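PDB 1PMY: pseudoazurin from Methylobacterium extorquens, which binds one copper ion per molecule and probably carries electrons between redox partners in the periplasm, as other blue copper proteins do. Local coordinates for residues Val3-Leu8 against Phe18-Val23; Asp69-Tyr74 against Val90-Lys95. All blocks are in the same frame, centred on the assembly; numbering follows the deposited sequence.

Contact 1: Val3-Leu8 against Phe18-Val23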
# COMPACT_ATOMS: atom_id res chain seq x y z
N VAL A 3 -12.15 -4.93 1.87
CA VAL A 3 -11.67 -5.02 0.47
C VAL A 3 -10.50 -6.01 0.49
O VAL A 3 -9.71 -5.97 1.43
CB VAL A 3 -11.19 -3.57 0.06
CG1 VAL A 3 -10.44 -3.49 -1.22
CG2 VAL A 3 -12.39 -2.61 0.10
N ALA A 4 -10.46 -6.83 -0.54
CA ALA A 4 -9.37 -7.80 -0.67
C ALA A 4 -8.40 -7.30 -1.75
O ALA A 4 -8.81 -6.96 -2.86
CB ALA A 4 -10.07 -9.13 -1.18
N VAL A 5 -7.15 -7.49 -1.42
CA VAL A 5 -5.97 -7.22 -2.18
C VAL A 5 -5.10 -8.50 -2.15
O VAL A 5 -4.86 -9.06 -1.06
CB VAL A 5 -5.17 -6.05 -1.50
CG1 VAL A 5 -3.82 -5.84 -2.24
CG2 VAL A 5 -6.03 -4.80 -1.61
N LYS A 6 -4.77 -8.92 -3.35
CA LYS A 6 -3.95 -10.08 -3.62
C LYS A 6 -2.44 -9.71 -3.68
O LYS A 6 -2.08 -8.71 -4.30
CB LYS A 6 -4.23 -10.76 -4.94
CG LYS A 6 -5.58 -10.94 -5.50
CD LYS A 6 -6.80 -11.27 -4.74
CE LYS A 6 -7.42 -10.23 -3.82
NZ LYS A 6 -7.93 -9.05 -4.66
N MET A 7 -1.63 -10.57 -3.11
CA MET A 7 -0.13 -10.46 -3.16
C MET A 7 0.35 -11.44 -4.24
O MET A 7 0.23 -12.67 -4.05
CB MET A 7 0.38 -10.77 -1.74
CG MET A 7 -0.22 -9.66 -0.85
SD MET A 7 0.50 -9.80 0.83
CE MET A 7 -0.16 -11.42 1.22
N LEU A 8 0.80 -10.89 -5.33
CA LEU A 8 1.16 -11.69 -6.52
C LEU A 8 2.60 -11.56 -7.02
O LEU A 8 3.21 -10.54 -6.99
CB LEU A 8 0.26 -11.25 -7.70
CG LEU A 8 -1.24 -11.36 -7.56
CD1 LEU A 8 -1.97 -10.41 -8.50
CD2 LEU A 8 -1.73 -12.75 -7.61
N PHE A 18 0.77 -5.88 -6.01
CA PHE A 18 -0.42 -5.93 -5.19
C PHE A 18 -1.52 -5.69 -6.26
O PHE A 18 -1.31 -4.83 -7.12
CB PHE A 18 -0.51 -4.89 -4.08
CG PHE A 18 0.37 -5.13 -2.90
CD1 PHE A 18 0.07 -6.00 -1.85
CD2 PHE A 18 1.50 -4.30 -2.78
CE1 PHE A 18 0.94 -6.10 -0.74
CE2 PHE A 18 2.38 -4.44 -1.70
CZ PHE A 18 2.15 -5.35 -0.70
N ASP A 19 -2.64 -6.38 -6.06
CA ASP A 19 -3.74 -6.09 -7.09
C ASP A 19 -5.04 -6.01 -6.30
O ASP A 19 -5.44 -7.09 -5.79
CB ASP A 19 -3.76 -7.24 -8.11
CG ASP A 19 -4.86 -7.02 -9.17
OD1 ASP A 19 -5.37 -5.89 -9.29
OD2 ASP A 19 -5.15 -7.97 -9.93
N PRO A 20 -5.66 -4.86 -6.24
CA PRO A 20 -5.28 -3.61 -6.81
C PRO A 20 -4.11 -2.91 -6.01
O PRO A 20 -3.99 -3.28 -4.88
CB PRO A 20 -6.54 -2.77 -6.72
CG PRO A 20 -7.20 -3.24 -5.48
CD PRO A 20 -6.98 -4.78 -5.55
N ALA A 21 -3.43 -2.07 -6.78
CA ALA A 21 -2.28 -1.35 -6.18
C ALA A 21 -2.75 -0.03 -5.59
O ALA A 21 -2.03 0.61 -4.73
CB ALA A 21 -1.23 -1.19 -7.28
N LEU A 22 -3.93 0.43 -5.94
CA LEU A 22 -4.58 1.65 -5.45
C LEU A 22 -5.99 1.31 -4.90
O LEU A 22 -6.80 0.72 -5.62
CB LEU A 22 -4.51 2.74 -6.53
CG LEU A 22 -5.36 3.98 -6.14
CD1 LEU A 22 -4.77 4.72 -4.99
CD2 LEU A 22 -5.58 4.82 -7.37
N VAL A 23 -6.15 1.57 -3.63
CA VAL A 23 -7.36 1.31 -2.88
C VAL A 23 -7.96 2.58 -2.27
O VAL A 23 -7.29 3.25 -1.46
CB VAL A 23 -7.07 0.27 -1.72
CG1 VAL A 23 -8.43 -0.10 -1.09
CG2 VAL A 23 -6.47 -1.03 -2.30
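Met7 and Phe18 lie side by side on the inner face of the antiparallel hairpin formed by strands 2-8 and 17-25 of the cupredoxin fold. They form a non-hydrogen-bonded pair, and their side chains run in the same direction. Met7 CG packs 3.7 Å from Phe18 CE1, while Met7 SD stands 5.3 Å from the ring centroid in an oblique Met-aromatic contact. Val5 extends this close packing. With CG1 anti to the backbone N (chi1 175°), that methyl lies 3.9 Å from Phe18 CB and against Pro20 O, a buried carbonyl oxygen with no hydrogen-bond partner in the model, and Val5 CG2 is left to meet Val23 CG2 at 3.9 Å. Beyond it, Val3 CG1 touches Val23 CG1. The neighbouring pair, Lys6 and Asp19, is hydrogen-bonded in both directions, Lys6 N reaching Asp19 O at 3.1 Å and Asp19 N reaching Lys6 O at 3.0 Å. The cis peptide before Pro20 follows directly, and the regular pairing stops there.

The other face is looser and more polar. The Lys6 chain curls back over its own strand, bringing NZ 2.9 Å from Ala4 O, well above that carbonyl's plane, with a weak second bond to Asp19 O. The Lys6 ammonium and the Asp19 carboxylate do not touch. Leu8 CD1 rests on Asp19 CB. Met7 also packs on the copper ligand His40, and the Phe18 side chain lies beside that of the ligand Met86, its nearest atom about 6 Å from the copper ion. The chemistry implies an apolar wall beside the metal site, backed by a polar outer face where Ala4's carbonyl mainly holds the lysine.

Contact 2: Asp69-Tyr74 against Val90-Lys95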
# COMPACT_ATOMS: atom_id res chain seq x y z
N ASP A 69 -8.51 3.67 10.51
CA ASP A 69 -9.37 4.66 11.13
C ASP A 69 -8.98 6.09 10.80
O ASP A 69 -9.90 6.91 10.62
CB ASP A 69 -9.61 4.36 12.61
CG ASP A 69 -8.26 4.68 13.27
OD1 ASP A 69 -7.30 3.95 12.94
OD2 ASP A 69 -8.21 5.74 13.99
N LYS A 70 -7.70 6.39 10.72
CA LYS A 70 -7.26 7.77 10.47
C LYS A 70 -7.40 8.05 9.00
O LYS A 70 -6.92 7.19 8.18
CB LYS A 70 -5.80 7.97 10.86
CG LYS A 70 -5.39 7.49 12.25
CD LYS A 70 -5.70 8.55 13.29
CE LYS A 70 -5.47 7.86 14.69
NZ LYS A 70 -5.63 8.96 15.69
N GLU A 71 -7.95 9.13 8.58
CA GLU A 71 -8.01 9.46 7.12
C GLU A 71 -6.65 9.95 6.60
O GLU A 71 -5.81 10.46 7.39
CB GLU A 71 -9.02 10.60 6.93
CG GLU A 71 -10.47 10.17 7.32
CD GLU A 71 -11.43 11.22 6.80
OE1 GLU A 71 -11.15 12.09 5.99
OE2 GLU A 71 -12.54 11.12 7.25
N GLY A 72 -6.44 9.80 5.31
CA GLY A 72 -5.15 10.23 4.72
C GLY A 72 -4.63 9.16 3.76
O GLY A 72 -5.34 8.24 3.36
N VAL A 73 -3.39 9.37 3.34
CA VAL A 73 -2.65 8.64 2.36
C VAL A 73 -1.60 7.72 3.01
O VAL A 73 -0.87 8.17 3.93
CB VAL A 73 -1.88 9.69 1.44
CG1 VAL A 73 -1.18 9.00 0.29
CG2 VAL A 73 -2.98 10.62 0.83
N TYR A 74 -1.67 6.45 2.64
CA TYR A 74 -0.77 5.42 3.24
C TYR A 74 0.03 4.76 2.11
O TYR A 74 -0.61 4.43 1.07
CB TYR A 74 -1.67 4.33 3.81
CG TYR A 74 -2.46 4.73 5.04
CD1 TYR A 74 -3.62 5.52 4.92
CD2 TYR A 74 -2.02 4.33 6.30
CE1 TYR A 74 -4.34 5.81 6.11
CE2 TYR A 74 -2.73 4.66 7.46
CZ TYR A 74 -3.91 5.41 7.34
OH TYR A 74 -4.65 5.67 8.48
N VAL A 90 -2.95 3.43 -0.36
CA VAL A 90 -4.26 3.41 0.31
C VAL A 90 -4.71 4.82 0.63
O VAL A 90 -3.97 5.53 1.34
CB VAL A 90 -4.29 2.48 1.57
CG1 VAL A 90 -5.64 2.46 2.24
CG2 VAL A 90 -3.78 1.10 1.14
N VAL A 91 -5.91 5.17 0.17
CA VAL A 91 -6.47 6.52 0.46
C VAL A 91 -7.73 6.27 1.28
O VAL A 91 -8.60 5.50 0.96
CB VAL A 91 -6.62 7.46 -0.70
CG1 VAL A 91 -5.21 7.49 -1.47
CG2 VAL A 91 -7.49 6.97 -1.84
N VAL A 92 -7.73 6.93 2.45
CA VAL A 92 -8.80 6.76 3.42
C VAL A 92 -9.55 8.08 3.55
O VAL A 92 -8.91 9.04 4.05
CB VAL A 92 -8.25 6.27 4.79
CG1 VAL A 92 -9.39 6.07 5.83
CG2 VAL A 92 -7.49 4.97 4.63
N GLY A 93 -10.85 8.06 3.37
CA GLY A 93 -11.62 9.33 3.61
C GLY A 93 -11.14 10.42 2.66
O GLY A 93 -10.63 10.13 1.60
N ASP A 94 -11.38 11.65 3.09
CA ASP A 94 -11.15 12.85 2.28
C ASP A 94 -9.96 13.70 2.73
O ASP A 94 -9.52 14.48 1.83
CB ASP A 94 -12.43 13.76 2.30
CG ASP A 94 -13.65 13.07 1.69
OD1 ASP A 94 -13.49 11.98 1.12
OD2 ASP A 94 -14.72 13.69 1.85
N LYS A 95 -9.44 13.45 3.87
CA LYS A 95 -8.30 14.28 4.37
C LYS A 95 -7.08 14.05 3.57
O LYS A 95 -6.74 12.89 3.25
CB LYS A 95 -7.96 14.05 5.84
CG LYS A 95 -8.85 14.90 6.74
CD LYS A 95 -8.16 15.53 7.94
CE LYS A 95 -7.72 14.48 8.98
NZ LYS A 95 -6.49 13.80 8.55
O HOH W 1 -4.21 13.34 6.35
O HOH W 2 -5.48 11.62 10.31
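The open end of the antiparallel hairpin made by strands 72-77 and 87-92, part of the cupredoxin beta sandwich, is closed by Glu71. Its OE1 accepts two backbone N-H groups from the turn after the second strand: Asp94 N at 2.9 Å, coming from above the carboxylate plane, and Lys95 N at 3.0 Å, nearly in line with the C-O bond. The side chain is extended beyond CG (chi2 -167°) and passes Gly93 CA, where a beta-carbon would collide with Glu71 CD. Replacing Glu71 by alanine removes the carboxylate, and Asp94 N and Lys95 N would probably lose this shared acceptor, leaving the 93-95 turn less firmly tied to the strand. Lys95 NZ is linked to Glu71 O through one well-placed water, and more weakly through a second.

Within the strands, Gly72 and Val92 exchange two backbone hydrogen bonds, as do Tyr74 and Val90. Tyr74 and Val92 cross on one face, Tyr74 CE1 lying 3.6 Å from Val92 CG2, while Phe68 meets the tyrosine ring edge-to-face. On the other face Val73 packs against helix 99-103. The phenol is fixed at its far end, where Tyr74 OH donates to Lys70 O at 2.7 Å, tilted 27° from that carbonyl's plane.

Overall arrangement
Each contact pairs the two strands of an antiparallel hairpin, and the hairpins meet where strand 17-25 runs beside strand 87-92: Val23 O lies 2.9 Å from Val91 N, a probable hydrogen bond, although the contact centres are about 16 Å apart. Contact 1 sits nearer the middle of the molecule, and its inner side chains reach the surroundings of the copper. Contact 2 lies away from the metal; its strand pairs are buried, but Asp94 and Lys95 in the turn are exposed. The first joins its strands through few backbone bonds and much aliphatic and aromatic packing. The second has more regular backbone pairing, and a carboxylate and water take over where the strands end.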